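Side-chain contacts in autolysin E (Staphylococcus aureus, PDB 4PI8), which probably hydrolyses glycosidic bonds in the NAG-NAM polymers of peptidoglycan, as an autolysin with a lysozyme-clan glycosidase domain: residues 164-167 with 168-172; 7-10 with 11-15; 67-70 with 71-74. The protein carries 1 engineered substitution. One frame throughout, in Å; residues are numbered along the deposited sequence. Where two conformers were deposited one is given.

Contact 1: residues 164-167 with 168-172; sequences AKFI and RNEYF. With AMU (N-acetyl-beta-muramic acid), chain B.
Glu170 CB sits over one face of the Phe166 ring, 4.3 Å from its centroid, while O10 of the muramic acid lies at the ring's edge. That oxygen is also at the edge of the Tyr171 ring, so both aromatics turn an edge to one oxygen of the muramic acid's carboxylate: this is the C-terminal end of helix 156-172, where the helix lines the glycan pocket of a lysozyme-clan domain. The two rings meet obliquely, planes at 55°, with Phe166 CE2 3.8 Å from Tyr171 CE1. Phe166 has CG anti to its own backbone N (chi1 173°), which swings the ring under Glu170 CB and toward the sugar. The third ring, Phe172, takes Ile167 CG2 over one face, 3.9 Å from its centroid, with Arg168 NE in plane at its edge; Phe172 CD2 lies over one face of the guanidinium, toward its rim. Arg168 is tied down by a salt bridge to Glu173 and by hydrogen bonds to the carbonyls of Tyr94 and Glu95. His192 stacks on Tyr171.

The backbone widens here into a pi-type turn. Ile167 O accepts two N-H groups: Phe172 N at 2.9 Å, in the carbonyl plane, and Tyr171 N at 3.0 Å, tilted 34° from it. From within that turn the Tyr171 OH donates to O10 of the muramic acid, 2.7 Å away.

Contact 2: residues 7-10 with 11-15; sequences VNYS and FDEAV
Ser10 and Glu13 form a capping box, the reciprocal side-chain-to-backbone lock that starts helix 11-18, with Ser10 as N-cap. Two hydrogen bonds make the box. Glu13 N donates to Ser10 OG at 3.1 Å, and Ser10 N answers by donating to Glu13 OE1 at 3.0 Å. The second bond is fairly straight at its hydrogen, but it reaches OE1 from above the carboxylate plane, 41° out of it. Ser10 OG is held between its backbone N and carbonyl carbon (chi1 67°), a placement that turns it to the N-H of Glu13. Behind the box the first regular helical bond runs from Ala14 N to Ser10 O, 3.0 Å.

Van der Waals contact is slighter. The side chains of Tyr9 and Glu13 cross at about a right angle, with ring and carboxylate planes 85° apart, and Tyr9 CD1 comes within 3.8 Å of Glu13 OE1. Outside the box, Tyr9 pairs through its backbone with Lys228, bringing the two chain ends together, and Phe11 meets the ring of Tyr227 edge-to-face. Within the first turn, Val15 CG2 rests 3.6 Å above the plane of the Phe11 ring, toward its rim.

Contact 3: residues 67-70 with 71-74; sequences ESEV and NQLL
Asn71 N donates to Glu67 O at 2.9 Å, the first of four successive i to i+4 bonds that run through this short helix. Gln72 N to Ser68 O is the next, also 2.9 Å; Leu73 N to Glu69 O follows at 3.2 Å and Leu74 N to Val70 O at 3.1 Å.

Side-chain polar groups bind mainly to residues beyond the two segments. Asn71 OD1 accepts from Gly84 N, the first residue of helix 84-94, and so ties the two helices together. Glu69 OE1 and Ser68 OG both turn back to Ser66, which precedes the helix: the carboxylate takes its backbone N-H, and the hydroxyl, in one of the two conformers modelled for Ser68, pairs with its OG.

Asn71 and Glu67 run side by side on one flank, pointing the same way, in one of the two conformers of Glu67. Asn71 ND2 then touches the aliphatic part of that side chain, 3.6 Å from Glu67 CG, and the amide and carboxylate planes stand 83° apart. Asn71 CG is anti to its own carbonyl carbon (chi1 -81°), which brings the amide back over the preceding turn.

On the buried flank Val70 and Leu74 also lie alongside each other, Val70 CG1 meeting Leu74 CD1 at 4.0 Å. Leu74 CG rests against the backbone as well, 3.4 Å from Val70 O. Both side chains lean on Val102 of helix 98-108; Val70 adds Leu88 and Leu74 adds Phe87, while Leu73 turns to Ser211 of helix 200-215. The pattern is that of an amphipathic alpha-helix packed against helices 84-94, 98-108 and 200-215, its apolar stripe built by residues i and i+4.

Along the chain the order is contact 2, contact 3, contact 1, each on a different helix: 11-18, 67-74 and 156-172. None touches another. Contacts 2 and 3 sit on opposite sides of the chain's centre, about 40 Å apart centre to centre, while contact 1 lies nearer the middle, its centre about 25 Å from that of contact 2, 23 Å from that of contact 3 and only 10 Å from the chain's centre. Helices 84-94 and 98-108 connect contacts 1 and 3, since side chains of both pack on them. Contact 1 alone meets the muramic acid; the other two belong to the periphery, one at the chain termini and one on helix 67-74, about 19 Å from the chain's centre.

Contact 1: residues 164-167 with 168-172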
ATOM      1  N   ALA A 164      -1.496  -2.001  -9.345  1.00 12.56           N
ATOM      2  CA  ALA A 164      -1.369  -3.413  -9.108  1.00 12.03           C
ATOM      3  C   ALA A 164      -0.139  -4.012  -9.728  1.00 12.52           C
ATOM      4  O   ALA A 164       0.568  -4.867  -9.141  1.00 13.36           O
ATOM      5  CB  ALA A 164      -2.642  -4.165  -9.561  1.00 12.42           C
ATOM      6  N   LYS A 165       0.107  -3.653 -10.987  1.00 12.08           N
ATOM      7  CA  LYS A 165       1.274  -4.142 -11.684  1.00 13.56           C
ATOM      8  C   LYS A 165       2.574  -3.775 -10.938  1.00 13.18           C
ATOM      9  O   LYS A 165       3.469  -4.624 -10.770  1.00 13.83           O
ATOM     10  CB  LYS A 165       1.326  -3.563 -13.098  1.00 15.82           C
ATOM     11  CG  LYS A 165       2.498  -4.080 -13.925  1.00 17.76           C
ATOM     12  CD  LYS A 165       2.572  -3.421 -15.327  1.00 21.87           C
ATOM     13  CE  LYS A 165       3.782  -3.986 -16.065  1.00 26.47           C
ATOM     14  NZ  LYS A 165       3.914  -3.287 -17.387  1.00 33.36           N
ATOM     15  N   PHE A 166       2.635  -2.525 -10.490  1.00 12.43           N
ATOM     16  CA  PHE A 166       3.785  -2.029  -9.716  1.00 12.86           C
ATOM     17  C   PHE A 166       3.939  -2.839  -8.403  1.00 12.72           C
ATOM     18  O   PHE A 166       5.048  -3.331  -8.061  1.00 13.54           O
ATOM     19  CB  PHE A 166       3.615  -0.591  -9.415  1.00 13.62           C
ATOM     20  CG  PHE A 166       4.669  -0.022  -8.466  1.00 14.80           C
ATOM     21  CD1 PHE A 166       5.892   0.410  -8.946  1.00 16.21           C
ATOM     22  CD2 PHE A 166       4.432   0.061  -7.117  1.00 14.23           C
ATOM     23  CE1 PHE A 166       6.845   0.959  -8.067  1.00 16.24           C
ATOM     24  CE2 PHE A 166       5.376   0.596  -6.264  1.00 16.37           C
ATOM     25  CZ  PHE A 166       6.575   1.036  -6.756  1.00 16.52           C
ATOM     26  N   ILE A 167       2.846  -3.028  -7.629  1.00 12.21           N
ATOM     27  CA  ILE A 167       2.940  -3.758  -6.374  1.00 11.98           C
ATOM     28  C   ILE A 167       3.420  -5.169  -6.599  1.00 12.80           C
ATOM     29  O   ILE A 167       4.323  -5.674  -5.938  1.00 12.60           O
ATOM     30  CB  ILE A 167       1.585  -3.675  -5.647  1.00 12.43           C
ATOM     31  CG1 ILE A 167       1.276  -2.233  -5.227  1.00 12.90           C
ATOM     32  CG2 ILE A 167       1.564  -4.630  -4.457  1.00 13.02           C
ATOM     33  CD1 ILE A 167      -0.157  -1.917  -5.007  1.00 14.13           C
ATOM     34  N   ARG A 168       2.852  -5.838  -7.597  1.00 12.20           N
ATOM     35  CA  ARG A 168       3.287  -7.167  -7.921  1.00 12.87           C
ATOM     36  C   ARG A 168       4.772  -7.198  -8.322  1.00 12.78           C
ATOM     37  O   ARG A 168       5.545  -8.018  -7.819  1.00 13.51           O
ATOM     38  CB  ARG A 168       2.398  -7.771  -9.049  1.00 13.27           C
ATOM     39  CG  ARG A 168       2.969  -8.985  -9.808  1.00 14.41           C
ATOM     40  CD  ARG A 168       3.390 -10.172  -8.973  1.00 14.89           C
ATOM     41  NE  ARG A 168       2.307 -10.835  -8.288  1.00 14.27           N
ATOM     42  CZ  ARG A 168       2.448 -11.836  -7.475  1.00 14.33           C
ATOM     43  NH1 ARG A 168       1.464 -12.415  -6.854  1.00 14.99           N
ATOM     44  NH2 ARG A 168       3.705 -12.291  -7.282  1.00 17.04           N
ATOM     45  N   ASN A 169       5.119  -6.366  -9.294  1.00 13.70           N
ATOM     46  CA  ASN A 169       6.483  -6.469  -9.894  1.00 15.87           C
ATOM     47  C   ASN A 169       7.541  -5.971  -8.978  1.00 15.63           C
ATOM     48  O   ASN A 169       8.647  -6.532  -9.006  1.00 17.59           O
ATOM     49  CB  ASN A 169       6.525  -5.733 -11.204  1.00 17.66           C
ATOM     50  CG  ASN A 169       5.833  -6.492 -12.311  1.00 22.04           C
ATOM     51  OD1 ASN A 169       5.665  -7.667 -12.226  1.00 29.30           O
ATOM     52  ND2 ASN A 169       5.445  -5.786 -13.340  1.00 28.55           N
ATOM     53  N   GLU A 170       7.265  -4.956  -8.169  1.00 13.80           N
ATOM     54  CA  GLU A 170       8.317  -4.362  -7.354  1.00 14.12           C
ATOM     55  C   GLU A 170       8.352  -4.821  -5.909  1.00 14.23           C
ATOM     56  O   GLU A 170       9.404  -4.797  -5.291  1.00 14.38           O
ATOM     57  CB  GLU A 170       8.260  -2.844  -7.374  1.00 16.88           C
ATOM     58  CG  GLU A 170       8.274  -2.330  -8.810  1.00 21.49           C
ATOM     59  CD  GLU A 170       9.468  -2.806  -9.616  1.00 30.49           C
ATOM     60  OE1 GLU A 170      10.601  -2.842  -9.052  1.00 31.04           O
ATOM     61  OE2 GLU A 170       9.238  -3.137 -10.811  1.00 39.14           O
ATOM     62  N   TYR A 171       7.213  -5.230  -5.330  1.00 13.09           N
ATOM     63  CA  TYR A 171       7.130  -5.691  -3.964  1.00 11.80           C
ATOM     64  C   TYR A 171       6.933  -7.191  -3.900  1.00 12.47           C
ATOM     65  O   TYR A 171       7.735  -7.940  -3.271  1.00 13.32           O
ATOM     66  CB  TYR A 171       6.068  -4.891  -3.152  1.00 12.32           C
ATOM     67  CG  TYR A 171       6.604  -3.538  -2.802  1.00 11.74           C
ATOM     68  CD1 TYR A 171       6.594  -2.496  -3.733  1.00 12.54           C
ATOM     69  CD2 TYR A 171       7.202  -3.294  -1.576  1.00 12.51           C
ATOM     70  CE1 TYR A 171       7.141  -1.245  -3.465  1.00 13.59           C
ATOM     71  CE2 TYR A 171       7.786  -2.047  -1.321  1.00 13.02           C
ATOM     72  CZ  TYR A 171       7.740  -1.052  -2.252  1.00 13.32           C
ATOM     73  OH  TYR A 171       8.327   0.157  -1.965  1.00 16.02           O
ATOM     74  N   PHE A 172       5.853  -7.721  -4.484  1.00 12.69           N
ATOM     75  CA  PHE A 172       5.593  -9.135  -4.318  1.00 13.15           C
ATOM     76  C   PHE A 172       6.728 -10.010  -4.925  1.00 15.63           C
ATOM     77  O   PHE A 172       7.102 -11.028  -4.365  1.00 18.43           O
ATOM     78  CB  PHE A 172       4.241  -9.576  -4.873  1.00 13.12           C
ATOM     79  CG  PHE A 172       3.039  -8.922  -4.246  1.00 13.15           C
ATOM     80  CD1 PHE A 172       3.112  -8.234  -3.055  1.00 12.61           C
ATOM     81  CD2 PHE A 172       1.812  -9.129  -4.809  1.00 13.12           C
ATOM     82  CE1 PHE A 172       1.982  -7.745  -2.457  1.00 13.36           C
ATOM     83  CE2 PHE A 172       0.686  -8.658  -4.187  1.00 13.69           C
ATOM     84  CZ  PHE A 172       0.742  -7.954  -3.019  1.00 13.86           C
TER
HETATM   85  C1  AMU B   1       7.341   6.414  -0.059  1.00 17.17           C
HETATM   86  C2  AMU B   1       7.818   5.794  -1.340  1.00 15.82           C
HETATM   87  C3  AMU B   1       9.181   5.118  -1.123  1.00 15.15           C
HETATM   88  C4  AMU B   1      10.149   6.157  -0.511  1.00 16.34           C
HETATM   89  C5  AMU B   1       9.497   6.834   0.660  1.00 17.36           C
HETATM   90  C6  AMU B   1      10.411   7.898   1.273  1.00 20.32           C
HETATM   91  C7  AMU B   1       6.574   4.547  -3.111  1.00 17.75           C
HETATM   92  C8  AMU B   1       5.679   3.352  -3.360  1.00 16.92           C
HETATM   93  C9  AMU B   1       9.663   3.148  -2.425  1.00 16.20           C
HETATM   94  C10 AMU B   1       9.493   2.748  -3.840  1.00 18.61           C
HETATM   95  C11 AMU B   1      10.938   2.562  -1.826  1.00 15.74           C
HETATM   96  O1  AMU B   1       6.106   7.089  -0.245  1.00 19.05           O
HETATM   97  O3  AMU B   1       9.707   4.575  -2.330  1.00 15.06           O
HETATM   98  O4  AMU B   1      11.317   5.401  -0.153  1.00 16.45           O
HETATM   99  O5  AMU B   1       8.288   7.436   0.270  1.00 18.33           O
HETATM  100  O6  AMU B   1       9.898   8.429   2.499  1.00 26.13           O
HETATM  101  O7  AMU B   1       6.883   5.301  -4.009  1.00 17.14           O
HETATM  102  O10 AMU B   1       8.933   1.648  -4.123  1.00 17.97           O
HETATM  103  O11 AMU B   1       9.973   3.517  -4.768  1.00 20.01           O
HETATM  104  N2  AMU B   1       6.877   4.759  -1.837  1.00 16.19           N

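Contact 2: residues 7-10 with 11-15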
ATOM      1  N   VAL A   7      15.476 -14.632   6.861  1.00 19.66           N
ATOM      2  CA  VAL A   7      15.628 -14.096   8.199  1.00 18.92           C
ATOM      3  C   VAL A   7      17.105 -13.734   8.371  1.00 20.72           C
ATOM      4  O   VAL A   7      17.996 -14.588   8.565  1.00 24.15           O
ATOM      5  CB  VAL A   7      15.092 -15.032   9.316  1.00 20.66           C
ATOM      6  CG1 VAL A   7      15.376 -14.505  10.675  1.00 22.12           C
ATOM      7  CG2 VAL A   7      13.605 -15.289   9.129  1.00 20.44           C
ATOM      8  N   ASN A   8      17.388 -12.460   8.299  1.00 17.00           N
ATOM      9  CA  ASN A   8      18.752 -11.926   8.230  1.00 17.23           C
ATOM     10  C   ASN A   8      19.238 -11.131   9.397  1.00 17.04           C
ATOM     11  O   ASN A   8      20.502 -11.055   9.593  1.00 18.79           O
ATOM     12  CB  ASN A   8      18.855 -11.037   6.984  1.00 17.16           C
ATOM     13  CG  ASN A   8      18.897 -11.805   5.703  1.00 21.34           C
ATOM     14  OD1 ASN A   8      19.252 -12.996   5.664  1.00 22.41           O
ATOM     15  ND2 ASN A   8      18.526 -11.150   4.625  1.00 20.81           N
ATOM     16  N   TYR A   9      18.376 -10.491  10.183  1.00 15.52           N
ATOM     17  CA  TYR A   9      18.734  -9.525  11.195  1.00 14.98           C
ATOM     18  C   TYR A   9      18.011  -9.828  12.500  1.00 16.91           C
ATOM     19  O   TYR A   9      16.890 -10.334  12.479  1.00 16.90           O
ATOM     20  CB  TYR A   9      18.447  -8.091  10.762  1.00 15.49           C
ATOM     21  CG  TYR A   9      19.302  -7.648   9.652  1.00 16.23           C
ATOM     22  CD1 TYR A   9      20.560  -7.123   9.927  1.00 16.87           C
ATOM     23  CD2 TYR A   9      18.939  -7.755   8.324  1.00 15.33           C
ATOM     24  CE1 TYR A   9      21.378  -6.678   8.917  1.00 18.00           C
ATOM     25  CE2 TYR A   9      19.787  -7.299   7.313  1.00 16.26           C
ATOM     26  CZ  TYR A   9      21.020  -6.790   7.619  1.00 15.95           C
ATOM     27  OH  TYR A   9      21.833  -6.379   6.581  1.00 15.58           O
ATOM     28  N   SER A  10      18.642  -9.547  13.644  1.00 18.14           N
ATOM     29  CA  SER A  10      17.967  -9.487  14.898  1.00 18.75           C
ATOM     30  C   SER A  10      17.033  -8.278  14.908  1.00 19.68           C
ATOM     31  O   SER A  10      17.221  -7.264  14.159  1.00 18.50           O
ATOM     32  CB  SER A  10      18.921  -9.333  16.090  1.00 21.43           C
ATOM     33  OG  SER A  10      19.553  -8.088  16.073  1.00 22.55           O
ATOM     34  N   PHE A  11      16.022  -8.311  15.763  1.00 18.42           N
ATOM     35  CA  PHE A  11      15.147  -7.137  15.899  1.00 18.79           C
ATOM     36  C   PHE A  11      15.900  -5.901  16.262  1.00 18.78           C
ATOM     37  O   PHE A  11      15.730  -4.841  15.688  1.00 18.93           O
ATOM     38  CB  PHE A  11      14.033  -7.448  16.941  1.00 19.08           C
ATOM     39  CG  PHE A  11      13.031  -6.354  17.107  1.00 20.44           C
ATOM     40  CD1 PHE A  11      12.160  -6.063  16.058  1.00 21.52           C
ATOM     41  CD2 PHE A  11      12.985  -5.549  18.224  1.00 21.65           C
ATOM     42  CE1 PHE A  11      11.220  -5.045  16.166  1.00 23.27           C
ATOM     43  CE2 PHE A  11      12.048  -4.549  18.317  1.00 24.03           C
ATOM     44  CZ  PHE A  11      11.171  -4.296  17.303  1.00 23.11           C
ATOM     45  N   ASP A  12      16.829  -6.016  17.239  1.00 21.25           N
ATOM     46  CA  ASP A  12      17.562  -4.835  17.650  1.00 21.97           C
ATOM     47  C   ASP A  12      18.421  -4.211  16.539  1.00 19.18           C
ATOM     48  O   ASP A  12      18.520  -3.002  16.435  1.00 19.23           O
ATOM     49  CB  ASP A  12      18.454  -5.120  18.897  1.00 26.50           C
ATOM     50  CG  ASP A  12      17.633  -5.320  20.168  1.00 32.29           C
ATOM     51  OD1 ASP A  12      16.454  -4.936  20.211  1.00 32.24           O
ATOM     52  OD2 ASP A  12      18.187  -5.895  21.137  1.00 37.37           O
ATOM     53  N   GLU A  13      18.993  -5.089  15.708  1.00 19.38           N
ATOM     54  CA  GLU A  13      19.786  -4.628  14.553  1.00 18.43           C
ATOM     55  C   GLU A  13      18.867  -3.874  13.564  1.00 17.53           C
ATOM     56  O   GLU A  13      19.188  -2.781  13.128  1.00 16.93           O
ATOM     57  CB  GLU A  13      20.443  -5.811  13.859  1.00 20.42           C
ATOM     58  CG  GLU A  13      21.736  -6.361  14.526  1.00 23.08           C
ATOM     59  CD  GLU A  13      22.109  -7.762  14.094  1.00 28.97           C
ATOM     60  OE1 GLU A  13      21.400  -8.505  13.358  1.00 22.46           O
ATOM     61  OE2 GLU A  13      23.184  -8.213  14.605  1.00 33.31           O
ATOM     62  N   ALA A  14      17.691  -4.468  13.322  1.00 16.23           N
ATOM     63  CA  ALA A  14      16.734  -3.819  12.424  1.00 15.53           C
ATOM     64  C   ALA A  14      16.240  -2.464  12.923  1.00 15.51           C
ATOM     65  O   ALA A  14      16.142  -1.491  12.196  1.00 15.20           O
ATOM     66  CB  ALA A  14      15.569  -4.752  12.161  1.00 16.18           C
ATOM     67  N   VAL A  15      15.970  -2.378  14.233  1.00 15.37           N
ATOM     68  CA  VAL A  15      15.550  -1.128  14.817  1.00 16.92           C
ATOM     69  C   VAL A  15      16.599  -0.039  14.598  1.00 15.71           C
ATOM     70  O   VAL A  15      16.300   1.081  14.208  1.00 15.77           O
ATOM     71  CB  VAL A  15      15.244  -1.262  16.318  1.00 18.80           C
ATOM     72  CG1 VAL A  15      15.082   0.110  16.952  1.00 19.66           C
ATOM     73  CG2 VAL A  15      14.049  -2.151  16.539  1.00 17.99           C
TER

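Contact 3: residues 67-70 with 71-74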
ATOM      1  N   GLU A  67     -17.592  -8.830  -8.895  1.00 13.18           N
ATOM      2  CA  GLU A  67     -17.657  -7.399  -9.229  0.70 14.61           C
ATOM      3  C   GLU A  67     -18.684  -6.696  -8.357  1.00 14.16           C
ATOM      4  O   GLU A  67     -18.469  -5.579  -7.900  1.00 14.40           O
ATOM      5  CB  GLU A  67     -17.883  -7.192 -10.755  0.70 17.27           C
ATOM      6  CG  GLU A  67     -18.095  -5.723 -11.204  0.70 18.91           C
ATOM      7  CD  GLU A  67     -18.169  -5.561 -12.713  0.70 23.91           C
ATOM      8  OE1 GLU A  67     -18.998  -4.744 -13.161  0.70 31.64           O
ATOM      9  OE2 GLU A  67     -17.403  -6.226 -13.454  0.70 27.58           O
ATOM     10  N   SER A  68     -19.812  -7.339  -8.140  1.00 14.51           N
ATOM     11  CA  SER A  68     -20.866  -6.721  -7.332  1.00 16.45           C
ATOM     12  C   SER A  68     -20.404  -6.518  -5.885  1.00 15.37           C
ATOM     13  O   SER A  68     -20.624  -5.436  -5.316  1.00 15.36           O
ATOM     14  CB  SER A  68     -22.186  -7.458  -7.390  0.51 17.65           C
ATOM     15  OG  SER A  68     -22.052  -8.713  -6.831  0.51 18.58           O
ATOM     16  N   GLU A  69     -19.697  -7.487  -5.316  1.00 14.48           N
ATOM     17  CA  GLU A  69     -19.174  -7.355  -3.965  1.00 14.75           C
ATOM     18  C   GLU A  69     -18.111  -6.268  -3.882  1.00 14.47           C
ATOM     19  O   GLU A  69     -18.102  -5.450  -2.915  1.00 15.02           O
ATOM     20  CB  GLU A  69     -18.618  -8.639  -3.470  1.00 15.83           C
ATOM     21  CG  GLU A  69     -19.711  -9.675  -3.213  1.00 16.68           C
ATOM     22  CD  GLU A  69     -19.109 -11.006  -2.865  1.00 20.73           C
ATOM     23  OE1 GLU A  69     -18.349 -11.618  -3.600  1.00 17.64           O
ATOM     24  OE2 GLU A  69     -19.458 -11.519  -1.768  1.00 30.36           O
ATOM     25  N   VAL A  70     -17.201  -6.195  -4.846  1.00 13.32           N
ATOM     26  CA  VAL A  70     -16.173  -5.146  -4.823  1.00 12.73           C
ATOM     27  C   VAL A  70     -16.839  -3.774  -4.978  1.00 13.99           C
ATOM     28  O   VAL A  70     -16.463  -2.821  -4.276  1.00 14.44           O
ATOM     29  CB  VAL A  70     -15.115  -5.397  -5.899  1.00 12.93           C
ATOM     30  CG1 VAL A  70     -14.090  -4.293  -5.876  1.00 13.55           C
ATOM     31  CG2 VAL A  70     -14.445  -6.732  -5.644  1.00 12.92           C
ATOM     32  N   ASN A  71     -17.831  -3.673  -5.850  1.00 13.43           N
ATOM     33  CA  ASN A  71     -18.556  -2.390  -5.984  1.00 13.76           C
ATOM     34  C   ASN A  71     -19.289  -2.018  -4.726  1.00 14.93           C
ATOM     35  O   ASN A  71     -19.365  -0.812  -4.411  1.00 16.26           O
ATOM     36  CB  ASN A  71     -19.435  -2.370  -7.197  1.00 14.03           C
ATOM     37  CG  ASN A  71     -18.643  -2.055  -8.456  1.00 14.88           C
ATOM     38  OD1 ASN A  71     -17.694  -1.265  -8.423  1.00 14.91           O
ATOM     39  ND2 ASN A  71     -19.018  -2.613  -9.569  1.00 16.23           N
ATOM     40  N   GLN A  72     -19.760  -2.984  -3.953  1.00 16.90           N
ATOM     41  CA  GLN A  72     -20.330  -2.643  -2.617  1.00 17.14           C
ATOM     42  C   GLN A  72     -19.319  -1.999  -1.742  1.00 19.75           C
ATOM     43  O   GLN A  72     -19.608  -0.954  -1.095  1.00 21.13           O
ATOM     44  CB  GLN A  72     -20.687  -3.893  -1.845  0.52 19.06           C
ATOM     45  CG  GLN A  72     -22.015  -4.463  -2.121  0.52 20.03           C
ATOM     46  CD  GLN A  72     -22.298  -5.616  -1.197  0.52 20.83           C
ATOM     47  OE1 GLN A  72     -22.360  -5.469   0.078  0.52 22.26           O
ATOM     48  NE2 GLN A  72     -22.434  -6.800  -1.809  0.52 21.55           N
ATOM     49  N   LEU A  73     -18.078  -2.496  -1.705  1.00 17.26           N
ATOM     50  CA  LEU A  73     -17.020  -1.845  -0.937  1.00 19.50           C
ATOM     51  C   LEU A  73     -16.740  -0.470  -1.408  1.00 19.27           C
ATOM     52  O   LEU A  73     -16.330   0.336  -0.630  1.00 19.87           O
ATOM     53  CB  LEU A  73     -15.715  -2.666  -0.942  1.00 20.97           C
ATOM     54  CG  LEU A  73     -15.693  -3.983  -0.202  1.00 22.51           C
ATOM     55  CD1 LEU A  73     -14.320  -4.583  -0.364  1.00 22.42           C
ATOM     56  CD2 LEU A  73     -15.998  -3.739   1.280  1.00 23.88           C
ATOM     57  N   LEU A  74     -16.824  -0.192  -2.709  1.00 15.06           N
ATOM     58  CA  LEU A  74     -16.486   1.043  -3.294  1.00 15.20           C
ATOM     59  C   LEU A  74     -17.617   2.082  -3.324  1.00 15.21           C
ATOM     60  O   LEU A  74     -17.397   3.184  -3.764  1.00 16.41           O
ATOM     61  CB  LEU A  74     -15.948   0.826  -4.707  1.00 14.74           C
ATOM     62  CG  LEU A  74     -14.639   0.035  -4.757  1.00 14.42           C
ATOM     63  CD1 LEU A  74     -14.306  -0.272  -6.191  1.00 14.59           C
ATOM     64  CD2 LEU A  74     -13.527   0.795  -4.070  1.00 16.01           C
TER